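Local coordinates for protein glycogen synthase (Cyanobacterium sp. CLg1, PDB 6GNF) that belongs to the starch and bacterial glycogen synthase family of GT-B glycosyltransferases and binds ADP and a glycan, at residues Ala204-Phe209 and Met254-Lys259; Phe229-Ala234 and Gly286-Ala291; Cys334-Gln339 and Val346-Pro351; Cys342-Asp347 and Asn379-Ile384. One frame throughout, in Å; residues are numbered along the deposited sequence.

Contact 1 of 4, residues Ala204-Phe209 and Met254-Lys259; sequences AFQGRF and MLNWLK. With BGC (beta-D-glucopyranose), chain D; SO4 (sulfate ion), chain J.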
loop_
_atom_site.group_PDB
_atom_site.type_symbol
_atom_site.label_atom_id
_atom_site.label_comp_id
_atom_site.label_asym_id
_atom_site.label_seq_id
_atom_site.Cartn_x
_atom_site.Cartn_y
_atom_site.Cartn_z
ATOM N N ALA A 204 -7.786 7.527 0.755
ATOM C CA ALA A 204 -8.629 7.747 -0.417
ATOM C C ALA A 204 -9.750 6.708 -0.511
ATOM O O ALA A 204 -10.805 6.984 -1.062
ATOM C CB ALA A 204 -7.810 7.740 -1.691
ATOM N N PHE A 205 -9.550 5.532 0.075
ATOM C CA PHE A 205 -10.565 4.492 0.042
ATOM C C PHE A 205 -11.010 4.210 1.470
ATOM O O PHE A 205 -10.198 3.870 2.338
ATOM C CB PHE A 205 -10.025 3.237 -0.647
ATOM C CG PHE A 205 -9.360 3.533 -1.963
ATOM C CD1 PHE A 205 -10.120 3.905 -3.069
ATOM C CD2 PHE A 205 -7.973 3.494 -2.085
ATOM C CE1 PHE A 205 -9.516 4.213 -4.273
ATOM C CE2 PHE A 205 -7.362 3.792 -3.293
ATOM C CZ PHE A 205 -8.136 4.148 -4.389
ATOM N N GLN A 206 -12.309 4.371 1.699
ATOM C CA GLN A 206 -12.862 4.451 3.043
ATOM C C GLN A 206 -14.001 3.466 3.326
ATOM O O GLN A 206 -14.489 3.420 4.450
ATOM C CB GLN A 206 -13.358 5.883 3.269
ATOM C CG GLN A 206 -12.292 6.935 3.039
ATOM C CD GLN A 206 -12.803 8.354 3.197
ATOM O OE1 GLN A 206 -14.010 8.596 3.246
ATOM N NE2 GLN A 206 -11.884 9.307 3.229
ATOM N N GLY A 207 -14.412 2.685 2.330
ATOM C CA GLY A 207 -15.555 1.804 2.466
ATOM C C GLY A 207 -16.825 2.615 2.514
ATOM O O GLY A 207 -17.629 2.468 3.440
ATOM N N ARG A 208 -16.980 3.504 1.533
ATOM C CA ARG A 208 -18.215 4.225 1.347
ATOM C C ARG A 208 -19.169 3.325 0.582
ATOM O O ARG A 208 -18.833 2.846 -0.498
ATOM C CB ARG A 208 -17.985 5.520 0.575
ATOM C CG ARG A 208 -17.041 6.477 1.276
ATOM C CD ARG A 208 -16.950 7.799 0.540
ATOM N NE ARG A 208 -15.966 8.689 1.145
ATOM C CZ ARG A 208 -15.801 9.968 0.811
ATOM N NH1 ARG A 208 -16.556 10.520 -0.131
ATOM N NH2 ARG A 208 -14.877 10.703 1.420
ATOM N N PHE A 209 -20.333 3.063 1.176
ATOM C CA PHE A 209 -21.357 2.232 0.566
ATOM C C PHE A 209 -22.710 2.865 0.780
ATOM O O PHE A 209 -22.886 3.624 1.725
ATOM C CB PHE A 209 -21.357 0.845 1.205
ATOM C CG PHE A 209 -20.086 0.103 1.006
ATOM C CD1 PHE A 209 -19.742 -0.371 -0.255
ATOM C CD2 PHE A 209 -19.219 -0.111 2.062
ATOM C CE1 PHE A 209 -18.564 -1.052 -0.456
ATOM C CE2 PHE A 209 -18.037 -0.789 1.868
ATOM C CZ PHE A 209 -17.713 -1.264 0.609
ATOM N N MET A 254 -24.849 8.280 3.229
ATOM C CA MET A 254 -24.325 6.934 2.971
ATOM C C MET A 254 -23.582 6.396 4.196
ATOM O O MET A 254 -23.548 7.058 5.237
ATOM C CB MET A 254 -23.404 6.938 1.744
ATOM C CG MET A 254 -22.129 7.757 1.893
ATOM S SD MET A 254 -21.201 8.026 0.345
ATOM C CE MET A 254 -22.309 9.087 -0.570
ATOM N N LEU A 255 -23.025 5.192 4.065
ATOM C CA LEU A 255 -22.178 4.596 5.092
ATOM C C LEU A 255 -20.706 4.822 4.780
ATOM O O LEU A 255 -20.328 4.982 3.626
ATOM C CB LEU A 255 -22.423 3.092 5.185
ATOM C CG LEU A 255 -23.880 2.642 5.263
ATOM C CD1 LEU A 255 -23.946 1.129 5.347
ATOM C CD2 LEU A 255 -24.606 3.270 6.446
ATOM N N ASN A 256 -19.881 4.795 5.823
ATOM C CA ASN A 256 -18.438 4.958 5.715
ATOM C C ASN A 256 -17.783 4.084 6.772
ATOM O O ASN A 256 -17.748 4.443 7.948
ATOM C CB ASN A 256 -18.057 6.428 5.919
ATOM C CG ASN A 256 -16.591 6.707 5.639
ATOM O OD1 ASN A 256 -15.702 6.001 6.116
ATOM N ND2 ASN A 256 -16.328 7.747 4.867
ATOM N N TRP A 257 -17.239 2.944 6.344
ATOM C CA TRP A 257 -16.683 1.951 7.256
ATOM C C TRP A 257 -15.478 2.481 8.016
ATOM O O TRP A 257 -15.336 2.243 9.216
ATOM C CB TRP A 257 -16.241 0.707 6.489
ATOM C CG TRP A 257 -17.321 -0.191 5.990
ATOM C CD1 TRP A 257 -18.646 0.086 5.874
ATOM C CD2 TRP A 257 -17.143 -1.523 5.506
ATOM N NE1 TRP A 257 -19.314 -1.009 5.363
ATOM C CE2 TRP A 257 -18.405 -2.004 5.121
ATOM C CE3 TRP A 257 -16.030 -2.356 5.360
ATOM C CZ2 TRP A 257 -18.588 -3.284 4.607
ATOM C CZ3 TRP A 257 -16.217 -3.633 4.840
ATOM C CH2 TRP A 257 -17.487 -4.084 4.478
ATOM N N LEU A 258 -14.595 3.187 7.317
ATOM C CA LEU A 258 -13.354 3.650 7.921
ATOM C C LEU A 258 -13.634 4.640 9.039
ATOM O O LEU A 258 -12.927 4.658 10.037
ATOM C CB LEU A 258 -12.452 4.310 6.882
ATOM C CG LEU A 258 -11.062 4.708 7.376
ATOM C CD1 LEU A 258 -10.306 3.496 7.879
ATOM C CD2 LEU A 258 -10.294 5.372 6.250
ATOM N N LYS A 259 -14.628 5.497 8.826
ATOM C CA LYS A 259 -15.092 6.416 9.863
ATOM C C LYS A 259 -15.493 5.646 11.116
ATOM O O LYS A 259 -15.027 5.961 12.201
ATOM C CB LYS A 259 -16.272 7.235 9.359
ATOM C CG LYS A 259 -16.917 8.132 10.410
ATOM C CD LYS A 259 -17.861 9.130 9.760
ATOM C CE LYS A 259 -18.705 9.880 10.781
ATOM N NZ LYS A 259 -19.719 9.009 11.435
HETATM C C2 BGC D . -12.661 1.632 -6.373
HETATM C C3 BGC D . -11.750 1.080 -5.274
HETATM C C4 BGC D . -10.419 0.660 -5.907
HETATM C C5 BGC D . -9.824 1.723 -6.844
HETATM C C6 BGC D . -8.737 1.115 -7.719
HETATM C C1 BGC D . -11.943 2.820 -7.019
HETATM O O1 BGC D . -12.802 3.499 -7.942
HETATM O O2 BGC D . -13.942 2.028 -5.864
HETATM O O3 BGC D . -12.354 -0.021 -4.569
HETATM O O4 BGC D . -9.474 0.406 -4.865
HETATM O O5 BGC D . -10.790 2.333 -7.706
HETATM O O6 BGC D . -7.675 2.060 -7.810
HETATM S S SO4 J . -14.306 2.058 -1.678
HETATM O O1 SO4 J . -13.562 1.915 -0.407
HETATM O O2 SO4 J . -15.762 2.108 -1.394
HETATM O O3 SO4 J . -13.973 0.908 -2.557
HETATM O O4 SO4 J . -13.916 3.325 -2.341
#
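Met254 begins the run along Phe209 and Arg208: its CB lies 3.4 Å from Phe209 O, and its SD 4.1 Å from Arg208 CB. Next, Leu255 and Phe209 form a hydrogen-bonded antiparallel pair, Leu255 N giving to Phe209 O at 2.8 Å and Phe209 N returning the bond to Leu255 O. Asn256 faces Arg208 as the following non-hydrogen-bonded pair. With its CG anti to the backbone N (chi1 -172°), its ND2 reaches Gln206 OE1 at 3.0 Å, the two amide planes turned 41° apart. That oxygen lies in the guanidinium plane of Arg208 and accepts side-on from NE and NH2, which stand above the glutamine carbonyl plane, so three donors grip it, while Arg208 NH1 goes on to Phe233 O. Here strand 251-256, the middle strand of the three-stranded antiparallel sheet with 208-209 and 228-231, gives way to helix 257-264, with Asn256 as N-cap: its OD1 accepts from Lys259 N. Trp257 N bonds Gly207 O at 3.0 Å, and one face of the indole receives Phe209 CE2, 3.5 Å from Trp257 CE2, the rings oblique with planes at 56°. Leu258 N closes on Gln206 O at 2.9 Å. Upstream of Gln206, the Phe205 ring has beta-D-glucopyranose O4 over one face as part of the glycan pocket, and Gly207 N holds a sulfate ion, probably from the crystallisation liquor, through O1 at 3.0 Å.

Contact 2 of 4, residues Phe229-Ala234 and Gly286-Ala291; sequences FNTQFA and GVELDA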
loop_
_atom_site.group_PDB
_atom_site.type_symbol
_atom_site.label_atom_id
_atom_site.label_comp_id
_atom_site.label_asym_id
_atom_site.label_seq_id
_atom_site.Cartn_x
_atom_site.Cartn_y
_atom_site.Cartn_z
ATOM N N PHE A 229 -22.555 9.139 7.252
ATOM C CA PHE A 229 -21.657 10.001 6.500
ATOM C C PHE A 229 -22.396 10.776 5.414
ATOM O O PHE A 229 -23.288 10.238 4.760
ATOM C CB PHE A 229 -20.569 9.149 5.863
ATOM C CG PHE A 229 -19.428 9.936 5.307
ATOM C CD1 PHE A 229 -18.562 10.615 6.148
ATOM C CD2 PHE A 229 -19.197 9.974 3.941
ATOM C CE1 PHE A 229 -17.489 11.332 5.635
ATOM C CE2 PHE A 229 -18.134 10.688 3.425
ATOM C CZ PHE A 229 -17.278 11.368 4.274
ATOM N N ASN A 230 -22.019 12.037 5.231
ATOM C CA ASN A 230 -22.606 12.877 4.195
ATOM C C ASN A 230 -21.553 13.461 3.295
ATOM O O ASN A 230 -20.606 14.060 3.780
ATOM C CB ASN A 230 -23.391 14.026 4.811
ATOM C CG ASN A 230 -24.833 13.673 5.032
ATOM O OD1 ASN A 230 -25.162 12.925 5.949
ATOM N ND2 ASN A 230 -25.710 14.206 4.191
ATOM N N THR A 231 -21.766 13.364 1.988
ATOM C CA THR A 231 -20.790 13.844 1.016
ATOM C C THR A 231 -21.400 13.997 -0.366
ATOM O O THR A 231 -22.510 13.514 -0.611
ATOM C CB THR A 231 -19.595 12.878 0.911
ATOM O OG1 THR A 231 -18.625 13.374 -0.017
ATOM C CG2 THR A 231 -20.046 11.490 0.454
ATOM N N GLN A 232 -20.642 14.626 -1.263
ATOM C CA GLN A 232 -21.019 14.763 -2.670
ATOM C C GLN A 232 -20.306 13.741 -3.564
ATOM O O GLN A 232 -20.597 13.659 -4.750
ATOM C CB GLN A 232 -20.698 16.172 -3.154
ATOM C CG GLN A 232 -21.449 17.257 -2.410
ATOM C CD GLN A 232 -21.145 18.637 -2.963
ATOM O OE1 GLN A 232 -19.989 18.958 -3.254
ATOM N NE2 GLN A 232 -22.184 19.450 -3.144
ATOM N N PHE A 233 -19.421 12.932 -2.983
ATOM C CA PHE A 233 -18.532 12.062 -3.751
ATOM C C PHE A 233 -18.681 10.572 -3.372
ATOM O O PHE A 233 -18.003 10.089 -2.460
ATOM C CB PHE A 233 -17.078 12.526 -3.565
ATOM C CG PHE A 233 -16.875 14.014 -3.757
ATOM C CD1 PHE A 233 -17.008 14.597 -5.018
ATOM C CD2 PHE A 233 -16.545 14.834 -2.679
ATOM C CE1 PHE A 233 -16.828 15.963 -5.189
ATOM C CE2 PHE A 233 -16.356 16.200 -2.853
ATOM C CZ PHE A 233 -16.494 16.766 -4.111
ATOM N N ALA A 234 -19.566 9.857 -4.071
ATOM C CA ALA A 234 -19.726 8.407 -3.873
ATOM C C ALA A 234 -18.843 7.638 -4.856
ATOM O O ALA A 234 -18.488 8.167 -5.912
ATOM C CB ALA A 234 -21.182 8.000 -4.051
ATOM N N GLY A 286 -7.362 14.777 4.441
ATOM C CA GLY A 286 -8.047 13.652 5.064
ATOM C C GLY A 286 -9.251 13.154 4.286
ATOM O O GLY A 286 -10.042 12.374 4.811
ATOM N N VAL A 287 -9.424 13.644 3.057
ATOM C CA VAL A 287 -10.539 13.226 2.199
ATOM C C VAL A 287 -11.839 13.137 3.020
ATOM O O VAL A 287 -12.517 12.098 3.076
ATOM C CB VAL A 287 -10.209 11.903 1.460
ATOM C CG1 VAL A 287 -11.289 11.549 0.444
ATOM C CG2 VAL A 287 -8.870 12.039 0.745
ATOM N N GLU A 288 -12.143 14.259 3.671
ATOM C CA GLU A 288 -13.360 14.470 4.468
ATOM C C GLU A 288 -13.399 13.769 5.825
ATOM O O GLU A 288 -14.357 13.958 6.557
ATOM C CB GLU A 288 -14.625 14.152 3.663
ATOM C CG GLU A 288 -14.799 15.029 2.435
ATOM C CD GLU A 288 -15.691 14.383 1.394
ATOM O OE1 GLU A 288 -16.849 14.809 1.267
ATOM O OE2 GLU A 288 -15.241 13.432 0.708
ATOM N N LEU A 289 -12.371 12.999 6.177
ATOM C CA LEU A 289 -12.314 12.368 7.501
ATOM C C LEU A 289 -11.338 13.083 8.442
ATOM O O LEU A 289 -11.005 12.564 9.508
ATOM C CB LEU A 289 -11.983 10.868 7.395
ATOM C CG LEU A 289 -13.122 9.990 6.854
ATOM C CD1 LEU A 289 -13.769 10.542 5.605
ATOM C CD2 LEU A 289 -12.658 8.555 6.618
ATOM N N ASP A 290 -10.954 14.310 8.092
ATOM C CA ASP A 290 -9.992 15.075 8.892
ATOM C C ASP A 290 -10.475 15.345 10.317
ATOM O O ASP A 290 -9.688 15.256 11.261
ATOM C CB ASP A 290 -9.602 16.391 8.200
ATOM C CG ASP A 290 -10.789 17.286 7.908
ATOM O OD1 ASP A 290 -11.815 16.786 7.407
ATOM O OD2 ASP A 290 -10.697 18.498 8.180
ATOM N N ALA A 291 -11.753 15.678 10.471
ATOM C CA ALA A 291 -12.301 15.983 11.790
ATOM C C ALA A 291 -12.408 14.715 12.635
ATOM O O ALA A 291 -12.095 14.722 13.826
ATOM C CB ALA A 291 -13.650 16.682 11.673
HETATM O O HOH W 1 -18.452 16.471 -0.293
#
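Two torsions bring Thr231 and Glu288 together: the threonine hydroxyl is swung anti to its main-chain nitrogen (chi1 -178°), and the glutamate, its CG beside the backbone N (chi1 -61°), runs out almost straight to meet it. Thr231 OG1 donates to Glu288 OE1 at 2.6 Å, and the carboxylate oxygen receives it on its syn lone pair, the side of the other oxygen. The contact joins the corner where strand 228-231 passes into strand 233-234, each in a different small antiparallel sheet, to a type I' turn from Gly286 to Leu289 just ahead of helix 290-296. Both ends are shaped locally. Thr231 OG1 accepts from Phe233 N at 3.1 Å in an ST turn, which ties the hydroxyl into the corner as well as to the acid. Val287 and Glu288 take positive phi at the centre of the other turn, and it closes through Leu289 N to Gly286 O.

Aromatic rings flank the glutamate. Phe229 presents its edge to the aliphatic part, CZ standing 3.9 Å from Glu288 CB, and its CE1 also packs at 3.8 Å on Leu289 CD1. Near the carboxylate the edge of Phe233 approaches, with the ring and carboxylate planes 71° apart. The second oxygen, OE2, forms a salt bridge with Arg208, which probably favours the ionised form of the acid. A water completes the polar end, donating to Glu288 OE1 at 2.8 Å and accepting from Gln232 N at 3.0 Å.

Contact 3 of 4, residues Cys334-Gln339 and Val346-Pro351; sequences CKVALQ and VDPDIP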
loop_
_atom_site.group_PDB
_atom_site.type_symbol
_atom_site.label_atom_id
_atom_site.label_comp_id
_atom_site.label_asym_id
_atom_site.label_seq_id
_atom_site.Cartn_x
_atom_site.Cartn_y
_atom_site.Cartn_z
ATOM N N CYS A 334 24.721 -2.392 -14.618
ATOM C CA CYS A 334 23.259 -2.407 -14.513
ATOM C C CYS A 334 22.612 -1.305 -15.360
ATOM O O CYS A 334 21.595 -1.538 -16.001
ATOM C CB CYS A 334 22.825 -2.280 -13.055
ATOM S SG CYS A 334 23.184 -3.761 -12.081
ATOM N N LYS A 335 23.215 -0.119 -15.372
ATOM C CA LYS A 335 22.713 0.994 -16.182
ATOM C C LYS A 335 22.711 0.650 -17.671
ATOM O O LYS A 335 21.700 0.816 -18.355
ATOM C CB LYS A 335 23.542 2.261 -15.948
ATOM C CG LYS A 335 22.965 3.501 -16.615
ATOM C CD LYS A 335 23.669 4.762 -16.157
ATOM C CE LYS A 335 23.110 5.987 -16.857
ATOM N NZ LYS A 335 23.678 7.245 -16.297
ATOM N N VAL A 336 23.862 0.224 -18.177
ATOM C CA VAL A 336 23.984 -0.206 -19.571
ATOM C C VAL A 336 23.033 -1.362 -19.912
ATOM O O VAL A 336 22.503 -1.422 -21.022
ATOM C CB VAL A 336 25.457 -0.550 -19.901
ATOM C CG1 VAL A 336 25.594 -1.406 -21.149
ATOM C CG2 VAL A 336 26.301 0.717 -19.950
ATOM N N ALA A 337 22.818 -2.272 -18.964
ATOM C CA ALA A 337 21.878 -3.381 -19.150
ATOM C C ALA A 337 20.431 -2.890 -19.279
ATOM O O ALA A 337 19.686 -3.362 -20.142
ATOM C CB ALA A 337 21.994 -4.372 -18.002
ATOM N N LEU A 338 20.045 -1.950 -18.420
ATOM C CA LEU A 338 18.719 -1.335 -18.483
ATOM C C LEU A 338 18.524 -0.617 -19.810
ATOM O O LEU A 338 17.506 -0.792 -20.479
ATOM C CB LEU A 338 18.541 -0.338 -17.334
ATOM C CG LEU A 338 17.221 0.431 -17.235
ATOM C CD1 LEU A 338 16.039 -0.516 -17.087
ATOM C CD2 LEU A 338 17.283 1.402 -16.068
ATOM N N GLN A 339 19.510 0.186 -20.187
ATOM C CA GLN A 339 19.464 0.925 -21.441
ATOM C C GLN A 339 19.218 -0.002 -22.623
ATOM O O GLN A 339 18.335 0.267 -23.442
ATOM C CB GLN A 339 20.755 1.725 -21.642
ATOM C CG GLN A 339 20.841 2.929 -20.719
ATOM C CD GLN A 339 22.143 3.694 -20.838
ATOM O OE1 GLN A 339 23.187 3.128 -21.151
ATOM N NE2 GLN A 339 22.090 4.993 -20.568
ATOM N N VAL A 346 22.862 3.211 -25.468
ATOM C CA VAL A 346 23.710 2.746 -24.386
ATOM C C VAL A 346 24.829 3.748 -24.144
ATOM O O VAL A 346 25.717 3.908 -24.975
ATOM C CB VAL A 346 24.297 1.363 -24.695
ATOM C CG1 VAL A 346 25.299 0.961 -23.622
ATOM C CG2 VAL A 346 23.178 0.339 -24.813
ATOM N N ASP A 347 24.772 4.412 -22.996
ATOM C CA ASP A 347 25.751 5.417 -22.615
ATOM C C ASP A 347 25.575 5.707 -21.131
ATOM O O ASP A 347 24.580 6.312 -20.737
ATOM C CB ASP A 347 25.547 6.701 -23.426
ATOM C CG ASP A 347 26.532 7.806 -23.048
ATOM O OD1 ASP A 347 27.310 7.650 -22.084
ATOM O OD2 ASP A 347 26.524 8.852 -23.730
ATOM N N PRO A 348 26.544 5.286 -20.299
ATOM C CA PRO A 348 26.365 5.453 -18.859
ATOM C C PRO A 348 26.476 6.901 -18.373
ATOM O O PRO A 348 26.238 7.150 -17.195
ATOM C CB PRO A 348 27.482 4.587 -18.267
ATOM C CG PRO A 348 28.545 4.587 -19.302
ATOM C CD PRO A 348 27.847 4.683 -20.629
ATOM N N ASP A 349 26.810 7.841 -19.255
ATOM C CA ASP A 349 26.906 9.256 -18.880
ATOM C C ASP A 349 25.610 10.045 -19.065
ATOM O O ASP A 349 25.569 11.230 -18.741
ATOM C CB ASP A 349 28.014 9.945 -19.683
ATOM C CG ASP A 349 29.382 9.369 -19.393
ATOM O OD1 ASP A 349 29.509 8.598 -18.420
ATOM O OD2 ASP A 349 30.337 9.714 -20.118
ATOM N N ILE A 350 24.582 9.426 -19.641
ATOM C CA ILE A 350 23.276 10.079 -19.764
ATOM C C ILE A 350 22.451 9.764 -18.522
ATOM O O ILE A 350 22.204 8.593 -18.242
ATOM C CB ILE A 350 22.510 9.603 -21.013
ATOM C CG1 ILE A 350 23.254 10.034 -22.279
ATOM C CG2 ILE A 350 21.099 10.180 -21.034
ATOM C CD1 ILE A 350 22.801 9.313 -23.530
ATOM N N PRO A 351 22.012 10.804 -17.783
ATOM C CA PRO A 351 21.248 10.542 -16.559
ATOM C C PRO A 351 19.911 9.878 -16.863
ATOM O O PRO A 351 19.199 10.324 -17.762
ATOM C CB PRO A 351 21.042 11.938 -15.959
ATOM C CG PRO A 351 21.150 12.873 -17.111
ATOM C CD PRO A 351 22.120 12.247 -18.069
#
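The flat amide of Gln339 docks on the backbone of Asp347: at its edge Asp347 O lies in the amide plane, taken by NE2 at 2.8 Å, whereas Asp347 N comes to OE1, also at 2.8 Å, from above that plane. One side chain thus reads both backbone polar atoms of one residue, joining helix 327-341 to the loop that enters strand 352-356 in the parallel sheet of the C-terminal Rossmann-like domain. A turn earlier on the helix, Lys335 stretches out fully, chi1 -172° starting an all-extended chain, and its NZ bonds Pro348 O at 2.7 Å and Ile350 O at 2.8 Å, arriving well above both carbonyl planes. Its charge is met by a salt bridge to Asp425. The two carbonyls belong to a compact bend, a type I turn from Asp347 to Ile350 whose closing bond is weak. On the flank of the helix the methyls of Val336 and Val346 press together, CG1 to CG1 at 3.4 Å, tighter than ordinary van der Waals contact. Within the loop an Asx turn helps set the bend: Asp347 OD1 accepts from Asp349 N at 2.9 Å, met from above the carboxylate plane.

Contact 4 of 4, residues Cys342-Asp347 and Asn379-Ile384; sequences CGLTVD and NCQVVI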
loop_
_atom_site.group_PDB
_atom_site.type_symbol
_atom_site.label_atom_id
_atom_site.label_comp_id
_atom_site.label_asym_id
_atom_site.label_seq_id
_atom_site.Cartn_x
_atom_site.Cartn_y
_atom_site.Cartn_z
ATOM N N CYS A 342 15.743 -1.669 -22.741
ATOM C CA CYS A 342 14.646 -0.761 -23.069
ATOM C C CYS A 342 14.754 -0.159 -24.467
ATOM O O CYS A 342 13.923 0.650 -24.861
ATOM C CB CYS A 342 14.587 0.354 -22.021
ATOM S SG CYS A 342 14.178 -0.250 -20.361
ATOM N N GLY A 343 15.771 -0.555 -25.221
ATOM C CA GLY A 343 15.982 -0.031 -26.569
ATOM C C GLY A 343 16.544 1.381 -26.602
ATOM O O GLY A 343 16.476 2.049 -27.631
ATOM N N LEU A 344 17.121 1.828 -25.489
ATOM C CA LEU A 344 17.678 3.176 -25.387
ATOM C C LEU A 344 19.150 3.177 -25.757
ATOM O O LEU A 344 19.824 2.156 -25.625
ATOM C CB LEU A 344 17.523 3.702 -23.959
ATOM C CG LEU A 344 16.103 3.653 -23.389
ATOM C CD1 LEU A 344 16.104 4.035 -21.916
ATOM C CD2 LEU A 344 15.180 4.562 -24.188
ATOM N N THR A 345 19.657 4.337 -26.167
ATOM C CA THR A 345 21.074 4.476 -26.498
ATOM C C THR A 345 21.897 4.103 -25.271
ATOM O O THR A 345 21.648 4.598 -24.167
ATOM C CB THR A 345 21.450 5.909 -26.951
ATOM O OG1 THR A 345 20.575 6.346 -27.998
ATOM C CG2 THR A 345 22.898 5.980 -27.429
ATOM N N VAL A 346 22.862 3.211 -25.468
ATOM C CA VAL A 346 23.710 2.746 -24.386
ATOM C C VAL A 346 24.829 3.748 -24.144
ATOM O O VAL A 346 25.717 3.908 -24.975
ATOM C CB VAL A 346 24.297 1.363 -24.695
ATOM C CG1 VAL A 346 25.299 0.961 -23.622
ATOM C CG2 VAL A 346 23.178 0.339 -24.813
ATOM N N ASP A 347 24.772 4.412 -22.996
ATOM C CA ASP A 347 25.751 5.417 -22.615
ATOM C C ASP A 347 25.575 5.707 -21.131
ATOM O O ASP A 347 24.580 6.312 -20.737
ATOM C CB ASP A 347 25.547 6.701 -23.426
ATOM C CG ASP A 347 26.532 7.806 -23.048
ATOM O OD1 ASP A 347 27.310 7.650 -22.084
ATOM O OD2 ASP A 347 26.524 8.852 -23.730
ATOM N N ASN A 379 18.126 16.418 -21.746
ATOM C CA ASN A 379 19.175 15.452 -22.111
ATOM C C ASN A 379 19.277 14.304 -21.119
ATOM O O ASN A 379 20.334 14.041 -20.544
ATOM C CB ASN A 379 20.540 16.133 -22.250
ATOM C CG ASN A 379 20.578 17.132 -23.379
ATOM O OD1 ASN A 379 20.852 18.313 -23.172
ATOM N ND2 ASN A 379 20.313 16.662 -24.592
ATOM N N CYS A 380 18.155 13.631 -20.913
ATOM C CA CYS A 380 18.082 12.504 -19.990
ATOM C C CYS A 380 17.297 11.365 -20.617
ATOM O O CYS A 380 16.743 11.508 -21.705
ATOM C CB CYS A 380 17.407 12.935 -18.688
ATOM S SG CYS A 380 15.692 13.471 -18.883
ATOM N N GLN A 381 17.273 10.229 -19.930
ATOM C CA GLN A 381 16.459 9.099 -20.346
ATOM C C GLN A 381 15.386 8.838 -19.300
ATOM O O GLN A 381 15.579 9.139 -18.123
ATOM C CB GLN A 381 17.333 7.865 -20.569
ATOM C CG GLN A 381 18.159 7.958 -21.844
ATOM C CD GLN A 381 19.100 6.785 -22.040
ATOM O OE1 GLN A 381 19.130 5.859 -21.231
ATOM N NE2 GLN A 381 19.882 6.825 -23.116
ATOM N N VAL A 382 14.246 8.313 -19.743
ATOM C CA VAL A 382 13.130 8.014 -18.850
ATOM C C VAL A 382 12.579 6.629 -19.145
ATOM O O VAL A 382 12.285 6.297 -20.291
ATOM C CB VAL A 382 11.972 9.028 -18.995
ATOM C CG1 VAL A 382 10.846 8.692 -18.026
ATOM C CG2 VAL A 382 12.468 10.447 -18.764
ATOM N N VAL A 383 12.433 5.829 -18.100
ATOM C CA VAL A 383 11.832 4.511 -18.217
ATOM C C VAL A 383 10.622 4.469 -17.299
ATOM O O VAL A 383 10.709 4.890 -16.146
ATOM C CB VAL A 383 12.831 3.406 -17.838
ATOM C CG1 VAL A 383 12.174 2.040 -17.927
ATOM C CG2 VAL A 383 14.047 3.472 -18.753
ATOM N N ILE A 384 9.495 3.986 -17.824
ATOM C CA ILE A 384 8.225 3.996 -17.096
ATOM C C ILE A 384 7.581 2.612 -17.098
ATOM O O ILE A 384 7.301 2.055 -18.155
ATOM C CB ILE A 384 7.233 4.993 -17.727
ATOM C CG1 ILE A 384 7.909 6.325 -18.043
ATOM C CG2 ILE A 384 6.051 5.219 -16.797
ATOM C CD1 ILE A 384 7.087 7.217 -18.946
#
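A Schellman motif ends helix 327-341 at Gly343, whose positive phi turns the chain so that the residues around it drop onto strand 381-385, an inner strand of the six-stranded parallel sheet in the Rossmann-like C-terminal half. On the strand, Gln381 and Val383 both point toward the helix end and the loop after it, as alternate residues of a strand do. Cys342 SG rests 3.9 Å from Val383 CG1, and Leu344 CD1 lies 3.8 Å from Val383 CG2; the sulfur touches both valine methyls, and CG2 also meets the leucine. Leu344 and Gln381 run alongside one another in opposite senses, with Leu344 CD1 3.6 Å from Gln381 OE1 and Leu344 CB beside the amide. The glutamine leaves the strand with CG beside the backbone N (chi1 -73°) and extends to the loop. There NE2 donates to Thr345 O at 3.0 Å, in the carbonyl plane and on a lone pair, with an N-H...O angle of 164°; the acceptor is also nearly in the plane of the glutamine amide. At the other end of that amide, OE1 accepts from Gln339 NE2, a residue of the helix itself. Both the oxygen and the nitrogen of the buried amide thus have a partner, which probably fixes its orientation, while the leucine beside it supplies apolar cover.

Overall arrangement
The four contacts form two pairs on the two halves of a GT-B fold. Contacts 1 and 2 have centres 9 Å apart within the starch synthase catalytic domain; their segments alternate along the chain, contact 1 lies on strand 251-256 and contact 2 on its neighbour 228-231, and they touch through Arg208 with Glu288 and Phe233. Contacts 3 and 4 come later, share Val346 and Asp347, and have centres 7 Å apart beside the second half's parallel sheet, where Pro351 O, just ahead of strand 352-356, probably hydrogen-bonds to Gln381 N of neighbouring strand 381-385. Contacts 1 and 3 have centres about 46 Å apart. Each pair lies within one half; the glycan is met at contact 1.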